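Local coordinates for protein GDSL-like Lipase (Parabacteroides distasonis, PDB 3P94) that is a serine hydrolase of the GDSL-like lipase family that probably cleaves ester bonds in lipids, perhaps with lysophospholipase activity, at residues V21-I32 / L73-I84; K116-P124 / L156-K166. One frame throughout, in Å; residues are numbered along the deposited sequence.

Contact 1: V21-I32 / L73-I84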
loop_
_atom_site.group_PDB
_atom_site.type_symbol
_atom_site.label_atom_id
_atom_site.label_comp_id
_atom_site.label_asym_id
_atom_site.label_seq_id
_atom_site.Cartn_x
_atom_site.Cartn_y
_atom_site.Cartn_z
ATOM N N VAL A 21 -4.682 -21.375 -2.711
ATOM C CA VAL A 21 -3.957 -21.215 -1.449
ATOM C C VAL A 21 -3.078 -22.471 -1.196
ATOM O O VAL A 21 -3.595 -23.580 -1.304
ATOM C CB VAL A 21 -4.935 -20.917 -0.278
ATOM C CG1 VAL A 21 -4.244 -20.963 1.083
ATOM C CG2 VAL A 21 -5.655 -19.581 -0.479
ATOM N N PRO A 22 -1.763 -22.339 -0.880
ATOM C CA PRO A 22 -0.981 -21.094 -0.702
ATOM C C PRO A 22 -0.818 -20.301 -2.002
ATOM O O PRO A 22 -0.736 -20.879 -3.090
ATOM C CB PRO A 22 0.366 -21.596 -0.166
ATOM C CG PRO A 22 0.473 -22.999 -0.644
ATOM C CD PRO A 22 -0.930 -23.529 -0.620
ATOM N N SER A 23 -0.826 -18.970 -1.871
ATOM C CA SER A 23 -0.711 -18.027 -2.984
ATOM C C SER A 23 0.722 -17.513 -3.110
ATOM O O SER A 23 1.595 -17.923 -2.342
ATOM C CB SER A 23 -1.698 -16.876 -2.811
ATOM O OG SER A 23 -1.497 -16.184 -1.589
ATOM N N ASN A 24 0.970 -16.628 -4.091
ATOM C CA ASN A 24 2.302 -16.115 -4.374
ATOM C C ASN A 24 2.557 -14.795 -3.623
ATOM O O ASN A 24 3.183 -14.806 -2.559
ATOM C CB ASN A 24 2.490 -15.969 -5.886
ATOM C CG ASN A 24 3.824 -15.422 -6.323
ATOM O OD1 ASN A 24 4.863 -15.689 -5.736
ATOM N ND2 ASN A 24 3.820 -14.645 -7.380
ATOM N N VAL A 25 2.074 -13.663 -4.167
ATOM C CA VAL A 25 2.259 -12.339 -3.577
ATOM C C VAL A 25 0.925 -11.620 -3.548
ATOM O O VAL A 25 0.232 -11.552 -4.567
ATOM C CB VAL A 25 3.322 -11.475 -4.333
ATOM C CG1 VAL A 25 3.471 -10.096 -3.696
ATOM C CG2 VAL A 25 4.683 -12.170 -4.422
ATOM N N VAL A 26 0.585 -11.054 -2.395
ATOM C CA VAL A 26 -0.622 -10.284 -2.212
ATOM C C VAL A 26 -0.229 -8.800 -2.144
ATOM O O VAL A 26 0.722 -8.454 -1.449
ATOM C CB VAL A 26 -1.387 -10.758 -0.947
ATOM C CG1 VAL A 26 -2.474 -9.756 -0.528
ATOM C CG2 VAL A 26 -1.985 -12.150 -1.167
ATOM N N PHE A 27 -0.931 -7.946 -2.892
ATOM C CA PHE A 27 -0.729 -6.496 -2.855
ATOM C C PHE A 27 -1.809 -5.907 -1.953
ATOM O O PHE A 27 -2.995 -5.923 -2.306
ATOM C CB PHE A 27 -0.769 -5.869 -4.268
ATOM C CG PHE A 27 0.533 -5.936 -5.045
ATOM C CD1 PHE A 27 1.111 -7.158 -5.359
ATOM C CD2 PHE A 27 1.151 -4.776 -5.500
ATOM C CE1 PHE A 27 2.316 -7.215 -6.060
ATOM C CE2 PHE A 27 2.335 -4.833 -6.231
ATOM C CZ PHE A 27 2.906 -6.053 -6.516
HETATM N N MSE A 28 -1.394 -5.444 -0.770
HETATM C CA MSE A 28 -2.268 -4.827 0.232
HETATM C C MSE A 28 -2.144 -3.308 0.071
HETATM O O MSE A 28 -1.027 -2.768 0.012
HETATM C CB MSE A 28 -1.846 -5.340 1.644
HETATM C CG MSE A 28 -2.551 -4.688 2.823
HETATM SE SE MSE A 28 -4.517 -4.684 2.669
HETATM C CE MSE A 28 -4.856 -6.447 2.298
ATOM N N GLY A 29 -3.281 -2.632 -0.052
ATOM C CA GLY A 29 -3.253 -1.193 -0.212
ATOM C C GLY A 29 -4.577 -0.465 -0.249
ATOM O O GLY A 29 -5.647 -1.009 0.055
ATOM N N ASN A 30 -4.471 0.799 -0.612
ATOM C CA ASN A 30 -5.552 1.771 -0.689
ATOM C C ASN A 30 -5.954 2.035 -2.154
ATOM O O ASN A 30 -5.912 1.112 -2.975
ATOM C CB ASN A 30 -5.105 3.054 0.016
ATOM C CG ASN A 30 -3.753 3.599 -0.425
ATOM O OD1 ASN A 30 -3.387 3.616 -1.619
ATOM N ND2 ASN A 30 -2.993 4.081 0.535
ATOM N N SER A 31 -6.343 3.295 -2.467
ATOM C CA SER A 31 -6.779 3.723 -3.802
ATOM C C SER A 31 -5.661 3.605 -4.856
ATOM O O SER A 31 -5.951 3.395 -6.037
ATOM C CB SER A 31 -7.316 5.153 -3.757
ATOM O OG SER A 31 -6.504 5.994 -2.951
ATOM N N ILE A 32 -4.397 3.724 -4.440
ATOM C CA ILE A 32 -3.265 3.587 -5.379
ATOM C C ILE A 32 -3.181 2.122 -5.860
ATOM O O ILE A 32 -3.027 1.885 -7.055
ATOM C CB ILE A 32 -1.938 4.115 -4.784
ATOM C CG1 ILE A 32 -2.075 5.647 -4.541
ATOM C CG2 ILE A 32 -0.764 3.816 -5.720
ATOM C CD1 ILE A 32 -1.005 6.271 -3.677
ATOM N N LEU A 73 -4.883 -16.156 2.918
ATOM C CA LEU A 73 -4.495 -16.531 1.553
ATOM C C LEU A 73 -3.124 -17.229 1.539
ATOM O O LEU A 73 -2.700 -17.712 0.495
ATOM C CB LEU A 73 -4.505 -15.310 0.607
ATOM C CG LEU A 73 -5.867 -14.606 0.405
ATOM C CD1 LEU A 73 -5.749 -13.512 -0.616
ATOM C CD2 LEU A 73 -6.970 -15.580 -0.031
ATOM N N LYS A 74 -2.449 -17.303 2.709
ATOM C CA LYS A 74 -1.127 -17.921 2.909
ATOM C C LYS A 74 -0.118 -17.558 1.766
ATOM O O LYS A 74 0.405 -18.460 1.110
ATOM C CB LYS A 74 -1.273 -19.458 3.054
ATOM C CG LYS A 74 -2.050 -19.879 4.302
ATOM C CD LYS A 74 -2.298 -21.380 4.320
ATOM C CE LYS A 74 -2.810 -21.861 5.651
ATOM N NZ LYS A 74 -2.866 -23.348 5.691
ATOM N N PRO A 75 0.157 -16.263 1.481
ATOM C CA PRO A 75 1.114 -15.950 0.407
ATOM C C PRO A 75 2.562 -16.093 0.853
ATOM O O PRO A 75 2.838 -16.122 2.042
ATOM C CB PRO A 75 0.798 -14.487 0.088
ATOM C CG PRO A 75 0.385 -13.921 1.399
ATOM C CD PRO A 75 -0.343 -15.027 2.117
ATOM N N LYS A 76 3.487 -16.128 -0.112
ATOM C CA LYS A 76 4.927 -16.143 0.155
ATOM C C LYS A 76 5.324 -14.770 0.697
ATOM O O LYS A 76 6.134 -14.667 1.623
ATOM C CB LYS A 76 5.718 -16.459 -1.127
ATOM C CG LYS A 76 5.547 -17.884 -1.645
ATOM C CD LYS A 76 6.394 -18.111 -2.887
ATOM C CE LYS A 76 6.323 -19.541 -3.345
ATOM N NZ LYS A 76 7.391 -19.848 -4.320
ATOM N N ALA A 77 4.714 -13.711 0.132
ATOM C CA ALA A 77 4.983 -12.329 0.530
ATOM C C ALA A 77 3.757 -11.436 0.414
ATOM O O ALA A 77 2.803 -11.770 -0.280
ATOM C CB ALA A 77 6.112 -11.758 -0.319
ATOM N N VAL A 78 3.793 -10.296 1.103
ATOM C CA VAL A 78 2.764 -9.263 1.029
ATOM C C VAL A 78 3.482 -7.935 0.707
ATOM O O VAL A 78 4.511 -7.612 1.311
ATOM C CB VAL A 78 1.836 -9.174 2.283
ATOM C CG1 VAL A 78 2.627 -8.901 3.579
ATOM C CG2 VAL A 78 0.713 -8.144 2.078
ATOM N N VAL A 79 2.951 -7.205 -0.277
ATOM C CA VAL A 79 3.466 -5.905 -0.695
ATOM C C VAL A 79 2.528 -4.897 -0.067
ATOM O O VAL A 79 1.332 -4.912 -0.375
ATOM C CB VAL A 79 3.574 -5.793 -2.241
ATOM C CG1 VAL A 79 3.903 -4.368 -2.677
ATOM C CG2 VAL A 79 4.622 -6.754 -2.777
ATOM N N ILE A 80 3.046 -4.068 0.869
ATOM C CA ILE A 80 2.190 -3.106 1.554
ATOM C C ILE A 80 2.505 -1.673 1.111
ATOM O O ILE A 80 3.627 -1.208 1.268
ATOM C CB ILE A 80 2.281 -3.243 3.114
ATOM C CG1 ILE A 80 1.929 -4.678 3.587
ATOM C CG2 ILE A 80 1.403 -2.176 3.825
ATOM C CD1 ILE A 80 2.332 -5.009 5.064
ATOM N N LEU A 81 1.487 -0.977 0.601
ATOM C CA LEU A 81 1.554 0.430 0.245
ATOM C C LEU A 81 0.367 1.092 0.928
ATOM O O LEU A 81 -0.764 0.948 0.480
ATOM C CB LEU A 81 1.579 0.662 -1.278
ATOM C CG LEU A 81 1.510 2.143 -1.744
ATOM C CD1 LEU A 81 2.693 2.959 -1.220
ATOM C CD2 LEU A 81 1.465 2.213 -3.253
ATOM N N ALA A 82 0.629 1.751 2.064
ATOM C CA ALA A 82 -0.423 2.320 2.901
ATOM C C ALA A 82 0.068 3.492 3.745
ATOM O O ALA A 82 1.255 3.595 4.032
ATOM C CB ALA A 82 -0.956 1.230 3.829
ATOM N N GLY A 83 -0.872 4.338 4.158
ATOM C CA GLY A 83 -0.584 5.480 5.014
ATOM C C GLY A 83 -1.044 6.828 4.502
ATOM O O GLY A 83 -1.267 7.731 5.316
ATOM N N ILE A 84 -1.178 6.998 3.165
ATOM C CA ILE A 84 -1.579 8.296 2.614
ATOM C C ILE A 84 -2.995 8.701 3.074
ATOM O O ILE A 84 -3.213 9.880 3.363
ATOM C CB ILE A 84 -1.414 8.405 1.064
ATOM C CG1 ILE A 84 -1.419 9.875 0.604
ATOM C CG2 ILE A 84 -2.484 7.621 0.290
ATOM C CD1 ILE A 84 -0.307 10.759 1.140
HETATM O O HOH W 1 -0.428 5.067 0.852
HETATM O O HOH W 2 -3.721 4.663 3.089
HETATM O O HOH W 3 -1.953 1.421 -2.035
#

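Contact 2: K116-P124 / L156-K166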
loop_
_atom_site.group_PDB
_atom_site.type_symbol
_atom_site.label_atom_id
_atom_site.label_comp_id
_atom_site.label_asym_id
_atom_site.label_seq_id
_atom_site.Cartn_x
_atom_site.Cartn_y
_atom_site.Cartn_z
ATOM N N LYS A 116 6.606 -13.036 4.106
ATOM C CA LYS A 116 7.650 -12.016 3.941
ATOM C C LYS A 116 6.996 -10.658 3.680
ATOM O O LYS A 116 6.103 -10.570 2.837
ATOM C CB LYS A 116 8.608 -12.377 2.789
ATOM C CG LYS A 116 9.501 -13.569 3.084
ATOM C CD LYS A 116 10.521 -13.769 1.979
ATOM C CE LYS A 116 11.376 -14.983 2.238
ATOM N NZ LYS A 116 11.622 -15.736 0.984
ATOM N N VAL A 117 7.423 -9.611 4.395
ATOM C CA VAL A 117 6.846 -8.275 4.191
ATOM C C VAL A 117 7.735 -7.439 3.273
ATOM O O VAL A 117 8.927 -7.253 3.537
ATOM C CB VAL A 117 6.574 -7.519 5.515
ATOM C CG1 VAL A 117 6.062 -6.100 5.251
ATOM C CG2 VAL A 117 5.582 -8.285 6.380
ATOM N N ILE A 118 7.111 -6.875 2.237
ATOM C CA ILE A 118 7.739 -5.936 1.325
ATOM C C ILE A 118 7.035 -4.598 1.557
ATOM O O ILE A 118 5.868 -4.448 1.209
ATOM C CB ILE A 118 7.692 -6.417 -0.149
ATOM C CG1 ILE A 118 8.556 -7.690 -0.338
ATOM C CG2 ILE A 118 8.142 -5.299 -1.089
ATOM C CD1 ILE A 118 8.240 -8.506 -1.594
ATOM N N PHE A 119 7.726 -3.656 2.207
ATOM C CA PHE A 119 7.165 -2.339 2.484
ATOM C C PHE A 119 7.453 -1.384 1.344
ATOM O O PHE A 119 8.570 -1.367 0.821
ATOM C CB PHE A 119 7.735 -1.760 3.796
ATOM C CG PHE A 119 6.955 -2.098 5.044
ATOM C CD1 PHE A 119 5.626 -1.716 5.178
ATOM C CD2 PHE A 119 7.568 -2.743 6.113
ATOM C CE1 PHE A 119 4.903 -2.033 6.336
ATOM C CE2 PHE A 119 6.846 -3.046 7.276
ATOM C CZ PHE A 119 5.520 -2.692 7.377
ATOM N N CYS A 120 6.447 -0.569 0.972
ATOM C CA CYS A 120 6.581 0.445 -0.070
ATOM C C CYS A 120 6.560 1.823 0.537
ATOM O O CYS A 120 5.737 2.104 1.408
ATOM C CB CYS A 120 5.473 0.312 -1.111
ATOM S SG CYS A 120 5.426 -1.289 -1.947
ATOM N N SER A 121 7.397 2.715 -0.006
ATOM C CA SER A 121 7.404 4.126 0.354
ATOM C C SER A 121 6.062 4.710 -0.000
ATOM O O SER A 121 5.571 4.448 -1.103
ATOM C CB SER A 121 8.479 4.856 -0.449
ATOM O OG SER A 121 8.135 4.872 -1.827
ATOM N N VAL A 122 5.475 5.509 0.896
ATOM C CA VAL A 122 4.236 6.223 0.591
ATOM C C VAL A 122 4.595 7.158 -0.574
ATOM O O VAL A 122 5.690 7.740 -0.580
ATOM C CB VAL A 122 3.666 6.964 1.837
ATOM C CG1 VAL A 122 2.430 7.788 1.480
ATOM C CG2 VAL A 122 3.338 5.977 2.957
ATOM N N LEU A 123 3.726 7.227 -1.598
ATOM C CA LEU A 123 3.991 8.051 -2.773
ATOM C C LEU A 123 4.045 9.552 -2.414
ATOM O O LEU A 123 3.393 9.986 -1.452
ATOM C CB LEU A 123 2.935 7.804 -3.857
ATOM C CG LEU A 123 3.297 6.826 -4.981
ATOM C CD1 LEU A 123 3.690 5.457 -4.448
ATOM C CD2 LEU A 123 2.152 6.676 -5.964
ATOM N N PRO A 124 4.813 10.357 -3.188
ATOM C CA PRO A 124 4.811 11.811 -2.951
ATOM C C PRO A 124 3.402 12.386 -3.137
ATOM O O PRO A 124 2.627 11.879 -3.948
ATOM C CB PRO A 124 5.763 12.352 -4.024
ATOM C CG PRO A 124 6.505 11.189 -4.535
ATOM C CD PRO A 124 5.629 10.007 -4.371
ATOM N N LEU A 156 13.671 -6.498 6.182
ATOM C CA LEU A 156 12.553 -6.435 5.240
ATOM C C LEU A 156 12.949 -5.596 4.030
ATOM O O LEU A 156 13.749 -4.669 4.160
ATOM C CB LEU A 156 11.280 -5.863 5.905
ATOM C CG LEU A 156 10.841 -6.445 7.262
ATOM C CD1 LEU A 156 9.643 -5.685 7.805
ATOM C CD2 LEU A 156 10.529 -7.943 7.169
ATOM N N THR A 157 12.405 -5.924 2.856
ATOM C CA THR A 157 12.676 -5.192 1.618
ATOM C C THR A 157 11.891 -3.862 1.630
ATOM O O THR A 157 10.707 -3.854 1.987
ATOM C CB THR A 157 12.293 -6.069 0.402
ATOM O OG1 THR A 157 13.103 -7.241 0.408
ATOM C CG2 THR A 157 12.452 -5.338 -0.935
ATOM N N TYR A 158 12.556 -2.749 1.246
ATOM C CA TYR A 158 11.916 -1.434 1.143
ATOM C C TYR A 158 11.878 -1.024 -0.333
ATOM O O TYR A 158 12.909 -1.039 -1.005
ATOM C CB TYR A 158 12.644 -0.386 2.008
ATOM C CG TYR A 158 12.037 1.005 1.958
ATOM C CD1 TYR A 158 10.872 1.307 2.661
ATOM C CD2 TYR A 158 12.663 2.037 1.255
ATOM C CE1 TYR A 158 10.323 2.591 2.635
ATOM C CE2 TYR A 158 12.134 3.326 1.234
ATOM C CZ TYR A 158 10.966 3.599 1.929
ATOM O OH TYR A 158 10.459 4.875 1.924
ATOM N N VAL A 159 10.683 -0.717 -0.844
ATOM C CA VAL A 159 10.459 -0.325 -2.236
ATOM C C VAL A 159 10.357 1.195 -2.268
ATOM O O VAL A 159 9.370 1.760 -1.779
ATOM C CB VAL A 159 9.201 -1.034 -2.822
ATOM C CG1 VAL A 159 8.863 -0.530 -4.215
ATOM C CG2 VAL A 159 9.383 -2.542 -2.843
ATOM N N ASP A 160 11.382 1.858 -2.827
ATOM C CA ASP A 160 11.415 3.313 -2.855
ATOM C C ASP A 160 10.792 3.903 -4.135
ATOM O O ASP A 160 11.490 4.420 -5.029
ATOM C CB ASP A 160 12.840 3.836 -2.638
ATOM C CG ASP A 160 12.938 5.315 -2.282
ATOM O OD1 ASP A 160 11.880 5.976 -2.171
ATOM O OD2 ASP A 160 14.062 5.799 -2.086
ATOM N N TYR A 161 9.455 3.914 -4.166
ATOM C CA TYR A 161 8.719 4.574 -5.242
ATOM C C TYR A 161 8.935 6.083 -5.193
ATOM O O TYR A 161 9.035 6.728 -6.235
ATOM C CB TYR A 161 7.206 4.338 -5.090
ATOM C CG TYR A 161 6.683 2.929 -5.238
ATOM C CD1 TYR A 161 7.142 2.099 -6.254
ATOM C CD2 TYR A 161 5.608 2.486 -4.474
ATOM C CE1 TYR A 161 6.594 0.832 -6.454
ATOM C CE2 TYR A 161 5.047 1.229 -4.670
ATOM C CZ TYR A 161 5.541 0.406 -5.663
ATOM O OH TYR A 161 4.985 -0.831 -5.849
ATOM N N HIS A 162 8.924 6.640 -3.963
ATOM C CA HIS A 162 8.979 8.073 -3.652
ATOM C C HIS A 162 10.163 8.791 -4.318
ATOM O O HIS A 162 9.933 9.792 -4.998
ATOM C CB HIS A 162 9.002 8.293 -2.118
ATOM C CG HIS A 162 8.753 9.718 -1.713
ATOM N ND1 HIS A 162 9.738 10.685 -1.824
ATOM C CD2 HIS A 162 7.632 10.295 -1.214
ATOM C CE1 HIS A 162 9.185 11.816 -1.402
ATOM N NE2 HIS A 162 7.925 11.632 -1.016
ATOM N N SER A 163 11.410 8.295 -4.149
ATOM C CA SER A 163 12.580 8.939 -4.756
ATOM C C SER A 163 12.531 8.922 -6.293
ATOM O O SER A 163 13.006 9.867 -6.936
ATOM C CB SER A 163 13.870 8.285 -4.275
ATOM O OG SER A 163 13.984 8.410 -2.867
ATOM N N ALA A 164 11.942 7.862 -6.871
ATOM C CA ALA A 164 11.820 7.691 -8.319
ATOM C C ALA A 164 10.729 8.569 -8.948
ATOM O O ALA A 164 10.758 8.791 -10.161
ATOM C CB ALA A 164 11.525 6.235 -8.636
HETATM N N MSE A 165 9.753 9.035 -8.154
HETATM C CA MSE A 165 8.614 9.773 -8.714
HETATM C C MSE A 165 8.466 11.232 -8.248
HETATM O O MSE A 165 7.706 11.976 -8.877
HETATM C CB MSE A 165 7.312 9.023 -8.360
HETATM C CG MSE A 165 7.257 7.608 -8.920
HETATM SE SE MSE A 165 5.797 6.585 -8.149
HETATM C CE MSE A 165 4.375 7.220 -9.321
ATOM N N LYS A 166 9.141 11.642 -7.154
ATOM C CA LYS A 166 8.959 12.994 -6.598
ATOM C C LYS A 166 9.452 14.115 -7.524
ATOM O O LYS A 166 10.381 13.916 -8.301
ATOM C CB LYS A 166 9.649 13.121 -5.225
ATOM C CG LYS A 166 11.172 12.963 -5.256
ATOM C CD LYS A 166 11.785 13.025 -3.878
ATOM C CE LYS A 166 13.287 12.915 -3.945
ATOM N NZ LYS A 166 13.893 12.947 -2.585
HETATM O O HOH W 4 11.159 -8.499 2.586
#

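Contact 1: V21-I32 / L73-I84
V79 sits over one face of the F27 ring, its CB above the centre. That CB is 4.0 Å from the F27 ring centroid and only 4° off the normal, a CH-pi contact. The two side chains run side by side. The CG1 of V79 is anti to the backbone N (chi1 171°) and reaches the CE2 side of the ring. V79 CG2 covers the CE1 side and also meets V25 CG1 at 3.7 Å. Beyond this pair, F44 packs edge-to-face with the F27 ring, and V195 of helix 185-202 touches V79.

L81 lies further along the same face of the sheet. L81 CD2 meets I32 CG2 at 3.7 Å, the two side chains crossing at about a right angle. M191 of helix 185-202 touches both residues.

L73 works at the other end, mainly through its carbonyl. L73 O accepts from S23 N and, at 2.9 Å, from S23 OG, which comes from above the carbonyl plane. The L73 CD1 branch packs on V26 CG2 at 4.0 Å.

Between these ends, strands 25-29 and 77-81 run parallel. V26 N, V79 N, M28 N and L81 N give the ladder of backbone bonds. The V79 N to V26 O bond, at 2.8 Å, is nearly straight.

Past the strands, N30 caps the helix that starts at S31. N30 OD1 accepts from I32 N at 3.0 Å. Its ND2 donates to two waters, which also take the N-H groups of G83 and I84. A third water links N30 to L81 O. S31, next to N30, is probably the nucleophile of a Ser-His-Asp triad with H182 and D179. An apolar, backbone-bonded middle thus lies between a polar end at S23 and L73, near the surface, and a buried, water-bridged polar end that fixes N30 beside the probable catalytic serine.

Contact 2: K116-P124 / L156-K166
S121 carries the polar side of this contact. S121 N donates to V159 O in a nearly straight bond of 2.8 Å, closing a parallel ladder that also includes F119 N to T157 O and V159 N to F119 O. S121 OG, held between the backbone N and the carbonyl carbon of S121 (chi1 67°), accepts from H162 N at 2.9 Å in the first turn of helix 161-165. D160 caps that helix: D160 OD1 accepts from S163 N at 3.1 Å and D160 OD2 from S163 OG. With an alanine in place of this aspartate, the S163 N-H would probably lose its capping partner at the helix start, and the S163 hydroxyl would be freer to turn.

The H162 ring is met by loop 122-124. P124 CG lies over one face, 3.8 Å from the H162 ring centroid, while V122 O meets the ring edge in plane. C120 SG approaches the Y161 ring obliquely.

Among the apolar pairs, I118 CG2 and V159 CG2 are tight at 3.5 Å. L156 CD1 meets the edge of the F119 ring. L123 CD1 packs on Y161 CD2 at 3.5 Å.

Helix 137-153 links the two parallel strands in a beta-alpha-beta crossover, the repeating connection of a flavodoxin-like fold.

How the contacts relate
Contact 1 comes first along the chain and closes before contact 2 opens. Their centres lie about 14 Å apart. Both belong to one parallel sheet, ordered 49-53, 23-29, 75-81, 116-120, 157-159. Strands 75-81 and 116-120 are neighbours and join the contacts directly: I118 N probably bonds to V78 O, and I80 N to I118 O, each at 2.9 Å. Contact 1 thus pairs inner strands, while contact 2 adds strand 157-159, one of the two edge strands within the chain. Helix 185-202 packs against residues of both. S31 follows strand 23-29 and L123 follows strand 116-120, so both lie past the C-terminal ends of parallel strands, where the probable active site sits. L123 lies near the triad residues without touching them.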